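PDB 2WZP: lactococcal phage P2 ORF15 from Lactococcus phage p2, which probably serves as the distal tail protein (Dit), forming the central hub of the host-recognition baseplate at the tip of the phage tail. Local coordinates for residues N169-K174 against K314-I319; M228-P233 against Y265-T270. All coordinates share one frame; numbering follows the deposited sequence.

Interaction 1: N169-K174 against K314-I319; sequences NLTFDK and KAEFKI
Thr171 and Glu316 are joined by a side-chain hydrogen bond: Thr171 OG1 donates to Glu316 OE2 at 2.6 Å, reaching the oxygen from above the carboxylate plane. The Glu316 chain folds over at its second torsion (chi2 -98°), which brings its acid group alongside the threonine hydroxyl, and Glu316 OE1 makes a long salt bridge with Lys314 NZ at 3.6 Å. Four backbone hydrogen bonds make the ladder: Leu170 and Phe317 exchange one pair, Phe172 and Ala315 the next, the straightest running from Phe172 N to Ala315 O at 2.9 Å. On the threonine side, the aliphatic part of Lys314 runs beside Asp173, while Lys318 sends its amine away to a salt bridge with Asp40.

The other face is apolar. Phe172 directs the edge of its ring at Phe317: Phe172 CE2 lies over one face of the Phe317 ring, 3.5 Å from Phe317 CG, and the planes stand at 81°, a T-shaped pair. Ala315 CB lies at the edge of the Phe172 ring, 3.9 Å from Phe172 CD2, and Leu170 CD1 meets Ile319 CD1 at 3.6 Å. Met307 touches both phenylalanines from strand 305-310 of a second sheet. With that strand packed on this face, the antiparallel pair belongs to a β-sandwich, consistent with the galectin-like C-terminal domain of Dit proteins.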
ATOM      1  N   ASN M 169     -45.129 -27.193 -13.377  1.00 34.37           N
ATOM      2  CA  ASN M 169     -46.073 -27.656 -14.409  1.00 34.10           C
ATOM      3  C   ASN M 169     -47.436 -27.873 -13.788  1.00 35.85           C
ATOM      4  O   ASN M 169     -47.536 -28.539 -12.765  1.00 36.16           O
ATOM      5  CB  ASN M 169     -45.535 -28.893 -15.091  1.00 33.35           C
ATOM      6  CG  ASN M 169     -44.396 -28.547 -16.028  1.00 62.46           C
ATOM      7  OD1 ASN M 169     -44.590 -28.423 -17.231  1.00 56.90           O
ATOM      8  ND2 ASN M 169     -43.201 -28.273 -15.502  1.00 59.58           N
ATOM      9  N   LEU M 170     -48.450 -27.174 -14.310  1.00 31.59           N
ATOM     10  CA  LEU M 170     -49.835 -27.222 -13.840  1.00 31.00           C
ATOM     11  C   LEU M 170     -50.803 -27.416 -14.998  1.00 36.00           C
ATOM     12  O   LEU M 170     -50.686 -26.757 -16.035  1.00 36.82           O
ATOM     13  CB  LEU M 170     -50.226 -25.920 -13.126  1.00 31.50           C
ATOM     14  CG  LEU M 170     -49.524 -25.516 -11.832  1.00 35.46           C
ATOM     15  CD1 LEU M 170     -50.089 -24.223 -11.318  1.00 33.74           C
ATOM     16  CD2 LEU M 170     -49.684 -26.583 -10.758  1.00 36.36           C
ATOM     17  N   THR M 171     -51.784 -28.291 -14.797  1.00 32.84           N
ATOM     18  CA  THR M 171     -52.856 -28.583 -15.743  1.00 32.33           C
ATOM     19  C   THR M 171     -54.176 -28.082 -15.155  1.00 36.44           C
ATOM     20  O   THR M 171     -54.466 -28.334 -13.984  1.00 35.90           O
ATOM     21  CB  THR M 171     -52.959 -30.095 -15.998  1.00 35.66           C
ATOM     22  OG1 THR M 171     -51.681 -30.612 -16.342  1.00 41.09           O
ATOM     23  CG2 THR M 171     -53.946 -30.425 -17.092  1.00 29.53           C
ATOM     24  N   PHE M 172     -54.965 -27.377 -15.973  1.00 32.94           N
ATOM     25  CA  PHE M 172     -56.283 -26.881 -15.603  1.00 32.93           C
ATOM     26  C   PHE M 172     -57.285 -27.540 -16.538  1.00 38.51           C
ATOM     27  O   PHE M 172     -57.076 -27.528 -17.750  1.00 38.06           O
ATOM     28  CB  PHE M 172     -56.333 -25.357 -15.690  1.00 34.06           C
ATOM     29  CG  PHE M 172     -55.109 -24.701 -15.112  1.00 34.90           C
ATOM     30  CD1 PHE M 172     -54.918 -24.638 -13.735  1.00 38.04           C
ATOM     31  CD2 PHE M 172     -54.154 -24.122 -15.943  1.00 36.25           C
ATOM     32  CE1 PHE M 172     -53.771 -24.044 -13.201  1.00 38.68           C
ATOM     33  CE2 PHE M 172     -53.029 -23.496 -15.412  1.00 38.54           C
ATOM     34  CZ  PHE M 172     -52.834 -23.474 -14.042  1.00 36.52           C
ATOM     35  N   ASP M 173     -58.311 -28.192 -15.969  1.00 36.35           N
ATOM     36  CA  ASP M 173     -59.332 -28.909 -16.725  1.00 36.68           C
ATOM     37  C   ASP M 173     -60.714 -28.377 -16.391  1.00 36.94           C
ATOM     38  O   ASP M 173     -61.077 -28.321 -15.221  1.00 36.34           O
ATOM     39  CB  ASP M 173     -59.291 -30.404 -16.380  1.00 39.66           C
ATOM     40  CG  ASP M 173     -58.289 -31.209 -17.166  1.00 54.66           C
ATOM     41  OD1 ASP M 173     -58.649 -31.691 -18.261  1.00 57.20           O
ATOM     42  OD2 ASP M 173     -57.185 -31.448 -16.641  1.00 60.95           O
ATOM     43  N   LYS M 174     -61.501 -28.054 -17.412  1.00 31.71           N
ATOM     44  CA  LYS M 174     -62.855 -27.584 -17.209  1.00 31.50           C
ATOM     45  C   LYS M 174     -63.801 -28.801 -17.111  1.00 38.79           C
ATOM     46  O   LYS M 174     -64.186 -29.403 -18.117  1.00 39.71           O
ATOM     47  CB  LYS M 174     -63.268 -26.565 -18.279  1.00 32.03           C
ATOM     48  CG  LYS M 174     -64.540 -25.794 -17.945  1.00 34.41           C
ATOM     49  CD  LYS M 174     -64.353 -24.724 -16.880  1.00 35.13           C
ATOM     50  CE  LYS M 174     -65.737 -24.219 -16.529  1.00 24.92           C
ATOM     51  NZ  LYS M 174     -65.701 -22.897 -15.836  1.00 47.40           N
ATOM     52  N   LYS M 314     -59.295 -27.202 -21.520  1.00 33.67           N
ATOM     53  CA  LYS M 314     -58.066 -27.531 -20.807  1.00 33.30           C
ATOM     54  C   LYS M 314     -57.008 -26.466 -21.120  1.00 35.29           C
ATOM     55  O   LYS M 314     -57.082 -25.795 -22.157  1.00 33.65           O
ATOM     56  CB  LYS M 314     -57.575 -28.912 -21.317  1.00 36.15           C
ATOM     57  CG  LYS M 314     -56.541 -29.631 -20.448  1.00 42.82           C
ATOM     58  CD  LYS M 314     -56.026 -30.901 -21.132  1.00 43.45           C
ATOM     59  CE  LYS M 314     -55.658 -31.987 -20.146  1.00 60.55           C
ATOM     60  NZ  LYS M 314     -54.902 -33.104 -20.783  1.00 78.33           N
ATOM     61  N   ALA M 315     -56.020 -26.341 -20.225  1.00 31.91           N
ATOM     62  CA  ALA M 315     -54.840 -25.481 -20.342  1.00 31.37           C
ATOM     63  C   ALA M 315     -53.692 -26.174 -19.622  1.00 35.78           C
ATOM     64  O   ALA M 315     -53.882 -26.736 -18.539  1.00 36.37           O
ATOM     65  CB  ALA M 315     -55.092 -24.112 -19.726  1.00 31.85           C
ATOM     66  N   GLU M 316     -52.512 -26.177 -20.237  1.00 32.04           N
ATOM     67  CA  GLU M 316     -51.311 -26.779 -19.671  1.00 30.70           C
ATOM     68  C   GLU M 316     -50.302 -25.660 -19.561  1.00 33.12           C
ATOM     69  O   GLU M 316     -49.932 -25.058 -20.565  1.00 31.46           O
ATOM     70  CB  GLU M 316     -50.791 -27.906 -20.578  1.00 31.43           C
ATOM     71  CG  GLU M 316     -51.721 -29.102 -20.639  1.00 37.69           C
ATOM     72  CD  GLU M 316     -51.391 -30.278 -19.743  1.00 46.91           C
ATOM     73  OE1 GLU M 316     -51.757 -31.420 -20.105  1.00 57.50           O
ATOM     74  OE2 GLU M 316     -50.760 -30.062 -18.686  1.00 38.53           O
ATOM     75  N   PHE M 317     -49.903 -25.362 -18.329  1.00 29.54           N
ATOM     76  CA  PHE M 317     -48.949 -24.308 -17.997  1.00 27.24           C
ATOM     77  C   PHE M 317     -47.581 -24.827 -17.551  1.00 32.31           C
ATOM     78  O   PHE M 317     -47.467 -25.910 -16.967  1.00 33.41           O
ATOM     79  CB  PHE M 317     -49.550 -23.410 -16.899  1.00 26.88           C
ATOM     80  CG  PHE M 317     -50.387 -22.240 -17.362  1.00 26.38           C
ATOM     81  CD1 PHE M 317     -50.267 -20.999 -16.753  1.00 27.80           C
ATOM     82  CD2 PHE M 317     -51.302 -22.381 -18.400  1.00 28.19           C
ATOM     83  CE1 PHE M 317     -51.055 -19.928 -17.158  1.00 28.14           C
ATOM     84  CE2 PHE M 317     -52.061 -21.298 -18.834  1.00 30.03           C
ATOM     85  CZ  PHE M 317     -51.918 -20.076 -18.219  1.00 28.23           C
ATOM     86  N   LYS M 318     -46.552 -24.021 -17.820  1.00 28.68           N
ATOM     87  CA  LYS M 318     -45.169 -24.162 -17.357  1.00 27.72           C
ATOM     88  C   LYS M 318     -44.840 -22.795 -16.789  1.00 30.68           C
ATOM     89  O   LYS M 318     -44.678 -21.829 -17.538  1.00 29.76           O
ATOM     90  CB  LYS M 318     -44.211 -24.560 -18.480  1.00 29.15           C
ATOM     91  CG  LYS M 318     -42.849 -24.995 -17.971  1.00 27.51           C
ATOM     92  CD  LYS M 318     -41.899 -25.240 -19.120  1.00 25.56           C
ATOM     93  CE  LYS M 318     -40.614 -25.800 -18.597  1.00 29.94           C
ATOM     94  NZ  LYS M 318     -39.632 -26.070 -19.668  1.00 42.18           N
ATOM     95  N   ILE M 319     -44.921 -22.689 -15.467  1.00 28.00           N
ATOM     96  CA  ILE M 319     -44.727 -21.439 -14.734  1.00 26.99           C
ATOM     97  C   ILE M 319     -43.315 -21.290 -14.287  1.00 30.62           C
ATOM     98  O   ILE M 319     -42.724 -22.247 -13.792  1.00 30.46           O
ATOM     99  CB  ILE M 319     -45.731 -21.362 -13.578  1.00 29.74           C
ATOM    100  CG1 ILE M 319     -47.178 -21.382 -14.124  1.00 29.97           C
ATOM    101  CG2 ILE M 319     -45.486 -20.145 -12.707  1.00 29.40           C
ATOM    102  CD1 ILE M 319     -47.999 -22.349 -13.547  1.00 31.17           C
TER

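Interaction 2: M228-P233 against Y265-T270; sequences MGILYP and YILINT
Gly229 and Ile268 face each other as an antiparallel hydrogen-bonded pair, with Gly229 N to Ile268 O at 2.9 Å and Ile268 N to Gly229 O at 2.8 Å. Two residues along, Leu231 and Ile266 repeat the exchange, Leu231 N reaching Ile266 O at 2.8 Å. Non-hydrogen-bonded pairs, Met228 with Asn269 and Ile230 with Leu267, alternate with them, and CA-H...O contacts such as that from Met228 CA to Ile268 O lie between the amide bonds. The N-to-C directions of the two short segments make 156°, antiparallel with a marked twist.

Side chains alternate between the two faces. On one lie Leu231, Ile266 and Ile268: the Leu231 and Ile268 side chains cross at about a right angle, with Leu231 CD1 4.1 Å from Ile268 CD1, and Ile266 CD1 meets Pro233 CG at 4.0 Å. Phe257 of strand 251-257 packs on both isoleucines, and Leu231 also touches Phe317, so this face looks into the interior of a two-sheet β-sandwich.

The opposite face carries Met228, Ile230, Leu267 and Asn269. Met228 bends at its second torsion (chi2 -109°), bringing Met228 CE to Leu267 CD1 at 3.6 Å, while its CG rests by the amide of Asn269, whose OD1 is bonded to Asp271 N. Ile230 meets the Tyr265 ring obliquely, Ile230 CG2 lying 3.6 Å from Tyr265 CD2 and Ile230 CD1 near Tyr265 CE2. The Tyr232 and Tyr265 side chains lie side by side with their rings inclined at 53°; Tyr232 CE1 touches Tyr265 CB, while the Tyr265 ring stacks on Trp280. Another protein chain of the assembly packs against Met228, Ile230, Tyr232 and Leu267.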
ATOM      1  N   MET M 228     -45.852 -19.824 -19.381  1.00 35.29           N
ATOM      2  CA  MET M 228     -46.050 -20.315 -20.719  1.00 37.11           C
ATOM      3  C   MET M 228     -47.188 -21.357 -20.658  1.00 39.58           C
ATOM      4  O   MET M 228     -47.306 -22.108 -19.683  1.00 38.15           O
ATOM      5  CB  MET M 228     -44.746 -20.913 -21.186  1.00 41.06           C
ATOM      6  CG  MET M 228     -44.775 -21.338 -22.578  1.00 47.65           C
ATOM      7  SD  MET M 228     -44.765 -23.108 -22.569  1.00 54.88           S
ATOM      8  CE  MET M 228     -44.682 -23.372 -24.280  1.00 51.93           C
ATOM      9  N   GLY M 229     -48.049 -21.353 -21.660  1.00 35.52           N
ATOM     10  CA  GLY M 229     -49.176 -22.276 -21.675  1.00 34.32           C
ATOM     11  C   GLY M 229     -49.692 -22.654 -23.036  1.00 36.36           C
ATOM     12  O   GLY M 229     -49.475 -21.930 -24.017  1.00 34.72           O
ATOM     13  N   ILE M 230     -50.367 -23.819 -23.078  1.00 32.93           N
ATOM     14  CA  ILE M 230     -51.054 -24.411 -24.237  1.00 31.99           C
ATOM     15  C   ILE M 230     -52.505 -24.411 -23.847  1.00 34.93           C
ATOM     16  O   ILE M 230     -52.863 -25.052 -22.866  1.00 35.50           O
ATOM     17  CB  ILE M 230     -50.533 -25.821 -24.611  1.00 34.54           C
ATOM     18  CG1 ILE M 230     -49.037 -25.740 -24.993  1.00 34.05           C
ATOM     19  CG2 ILE M 230     -51.386 -26.470 -25.719  1.00 33.51           C
ATOM     20  CD1 ILE M 230     -48.652 -26.170 -26.382  1.00 35.31           C
ATOM     21  N   LEU M 231     -53.312 -23.615 -24.564  1.00 29.13           N
ATOM     22  CA  LEU M 231     -54.733 -23.412 -24.329  1.00 26.18           C
ATOM     23  C   LEU M 231     -55.531 -24.183 -25.361  1.00 30.21           C
ATOM     24  O   LEU M 231     -55.229 -24.104 -26.550  1.00 29.37           O
ATOM     25  CB  LEU M 231     -55.092 -21.904 -24.396  1.00 25.08           C
ATOM     26  CG  LEU M 231     -54.144 -20.863 -23.725  1.00 27.59           C
ATOM     27  CD1 LEU M 231     -54.645 -19.449 -23.954  1.00 25.12           C
ATOM     28  CD2 LEU M 231     -54.017 -21.083 -22.244  1.00 30.28           C
ATOM     29  N   TYR M 232     -56.550 -24.953 -24.905  1.00 28.12           N
ATOM     30  CA  TYR M 232     -57.437 -25.714 -25.791  1.00 27.85           C
ATOM     31  C   TYR M 232     -58.847 -25.084 -25.801  1.00 32.75           C
ATOM     32  O   TYR M 232     -59.642 -25.324 -24.877  1.00 31.69           O
ATOM     33  CB  TYR M 232     -57.459 -27.224 -25.444  1.00 27.46           C
ATOM     34  CG  TYR M 232     -56.117 -27.917 -25.611  1.00 27.22           C
ATOM     35  CD1 TYR M 232     -55.715 -28.413 -26.849  1.00 28.50           C
ATOM     36  CD2 TYR M 232     -55.247 -28.068 -24.534  1.00 27.72           C
ATOM     37  CE1 TYR M 232     -54.494 -29.068 -27.006  1.00 26.62           C
ATOM     38  CE2 TYR M 232     -54.020 -28.715 -24.679  1.00 28.37           C
ATOM     39  CZ  TYR M 232     -53.661 -29.236 -25.914  1.00 35.72           C
ATOM     40  OH  TYR M 232     -52.451 -29.858 -26.084  1.00 38.11           O
ATOM     41  N   PRO M 233     -59.163 -24.255 -26.834  1.00 31.39           N
ATOM     42  CA  PRO M 233     -60.510 -23.629 -26.892  1.00 31.70           C
ATOM     43  C   PRO M 233     -61.666 -24.627 -26.964  1.00 37.93           C
ATOM     44  O   PRO M 233     -61.495 -25.758 -27.426  1.00 37.89           O
ATOM     45  CB  PRO M 233     -60.449 -22.709 -28.118  1.00 33.27           C
ATOM     46  CG  PRO M 233     -58.981 -22.636 -28.516  1.00 37.28           C
ATOM     47  CD  PRO M 233     -58.323 -23.869 -27.994  1.00 32.97           C
ATOM     48  N   TYR M 265     -55.050 -25.519 -30.754  1.00 30.21           N
ATOM     49  CA  TYR M 265     -54.576 -25.008 -29.485  1.00 28.75           C
ATOM     50  C   TYR M 265     -53.863 -23.694 -29.723  1.00 32.39           C
ATOM     51  O   TYR M 265     -53.472 -23.409 -30.862  1.00 33.14           O
ATOM     52  CB  TYR M 265     -53.658 -25.993 -28.763  1.00 29.28           C
ATOM     53  CG  TYR M 265     -52.387 -26.357 -29.493  1.00 29.26           C
ATOM     54  CD1 TYR M 265     -52.334 -27.477 -30.326  1.00 30.35           C
ATOM     55  CD2 TYR M 265     -51.196 -25.675 -29.242  1.00 28.91           C
ATOM     56  CE1 TYR M 265     -51.150 -27.851 -30.959  1.00 29.09           C
ATOM     57  CE2 TYR M 265     -50.007 -26.039 -29.870  1.00 29.09           C
ATOM     58  CZ  TYR M 265     -49.991 -27.120 -30.736  1.00 34.92           C
ATOM     59  OH  TYR M 265     -48.814 -27.491 -31.340  1.00 32.51           O
ATOM     60  N   ILE M 266     -53.714 -22.893 -28.656  1.00 27.00           N
ATOM     61  CA  ILE M 266     -53.033 -21.606 -28.668  1.00 26.80           C
ATOM     62  C   ILE M 266     -51.861 -21.687 -27.706  1.00 30.07           C
ATOM     63  O   ILE M 266     -52.033 -22.126 -26.575  1.00 28.65           O
ATOM     64  CB  ILE M 266     -54.011 -20.486 -28.221  1.00 30.34           C
ATOM     65  CG1 ILE M 266     -55.222 -20.368 -29.191  1.00 30.69           C
ATOM     66  CG2 ILE M 266     -53.272 -19.131 -28.025  1.00 29.12           C
ATOM     67  CD1 ILE M 266     -56.444 -19.574 -28.604  1.00 34.23           C
ATOM     68  N   LEU M 267     -50.687 -21.229 -28.123  1.00 27.95           N
ATOM     69  CA  LEU M 267     -49.509 -21.195 -27.259  1.00 26.94           C
ATOM     70  C   LEU M 267     -49.248 -19.761 -26.827  1.00 31.00           C
ATOM     71  O   LEU M 267     -49.217 -18.852 -27.656  1.00 31.10           O
ATOM     72  CB  LEU M 267     -48.284 -21.821 -27.953  1.00 26.39           C
ATOM     73  CG  LEU M 267     -47.008 -21.980 -27.109  1.00 30.56           C
ATOM     74  CD1 LEU M 267     -46.219 -23.193 -27.548  1.00 30.31           C
ATOM     75  CD2 LEU M 267     -46.135 -20.775 -27.216  1.00 31.99           C
ATOM     76  N   ILE M 268     -49.099 -19.563 -25.524  1.00 28.62           N
ATOM     77  CA  ILE M 268     -48.802 -18.254 -24.931  1.00 28.30           C
ATOM     78  C   ILE M 268     -47.510 -18.306 -24.119  1.00 32.74           C
ATOM     79  O   ILE M 268     -47.212 -19.342 -23.536  1.00 32.21           O
ATOM     80  CB  ILE M 268     -49.981 -17.581 -24.165  1.00 30.76           C
ATOM     81  CG1 ILE M 268     -50.433 -18.409 -22.953  1.00 31.59           C
ATOM     82  CG2 ILE M 268     -51.171 -17.282 -25.110  1.00 30.68           C
ATOM     83  CD1 ILE M 268     -51.419 -17.709 -22.012  1.00 31.09           C
ATOM     84  N   ASN M 269     -46.728 -17.203 -24.116  1.00 28.67           N
ATOM     85  CA  ASN M 269     -45.524 -17.088 -23.311  1.00 27.46           C
ATOM     86  C   ASN M 269     -45.305 -15.651 -22.947  1.00 30.18           C
ATOM     87  O   ASN M 269     -45.038 -14.830 -23.823  1.00 29.34           O
ATOM     88  CB  ASN M 269     -44.300 -17.690 -23.988  1.00 23.45           C
ATOM     89  CG  ASN M 269     -43.154 -17.881 -23.035  1.00 29.39           C
ATOM     90  OD1 ASN M 269     -43.063 -17.274 -21.933  1.00 19.88           O
ATOM     91  ND2 ASN M 269     -42.232 -18.699 -23.464  1.00 20.97           N
ATOM     92  N   THR M 270     -45.440 -15.335 -21.649  1.00 26.94           N
ATOM     93  CA  THR M 270     -45.317 -13.957 -21.141  1.00 25.54           C
ATOM     94  C   THR M 270     -43.868 -13.523 -20.846  1.00 31.85           C
ATOM     95  O   THR M 270     -43.645 -12.398 -20.387  1.00 31.01           O
ATOM     96  CB  THR M 270     -46.240 -13.727 -19.962  1.00 30.06           C
ATOM     97  OG1 THR M 270     -45.819 -14.543 -18.880  1.00 34.85           O
ATOM     98  CG2 THR M 270     -47.689 -14.010 -20.284  1.00 31.57           C
TER

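Overall arrangement
Interactions 1 and 2 are successive steps across one six-stranded antiparallel sheet, their centres about 9 Å apart. Its first four strands in spatial order are 165-173, 312-322, 224-233 and 265-269, so the final strand of the chain is inserted between the first and second of the sheet. Along the chain, interaction 2 is nested within the loop that interaction 1 closes over 139 intervening residues. The adjacent strands 312-322 and 224-233 join them directly: Lys318 N lies 2.8 Å from Met228 O and Ile230 N 2.8 Å from Glu316 O, both probable hydrogen bonds. Sequence-distant segments are thereby woven into one continuous sheet of the C-terminal domain, which neighbouring protein chains contact in the assembly.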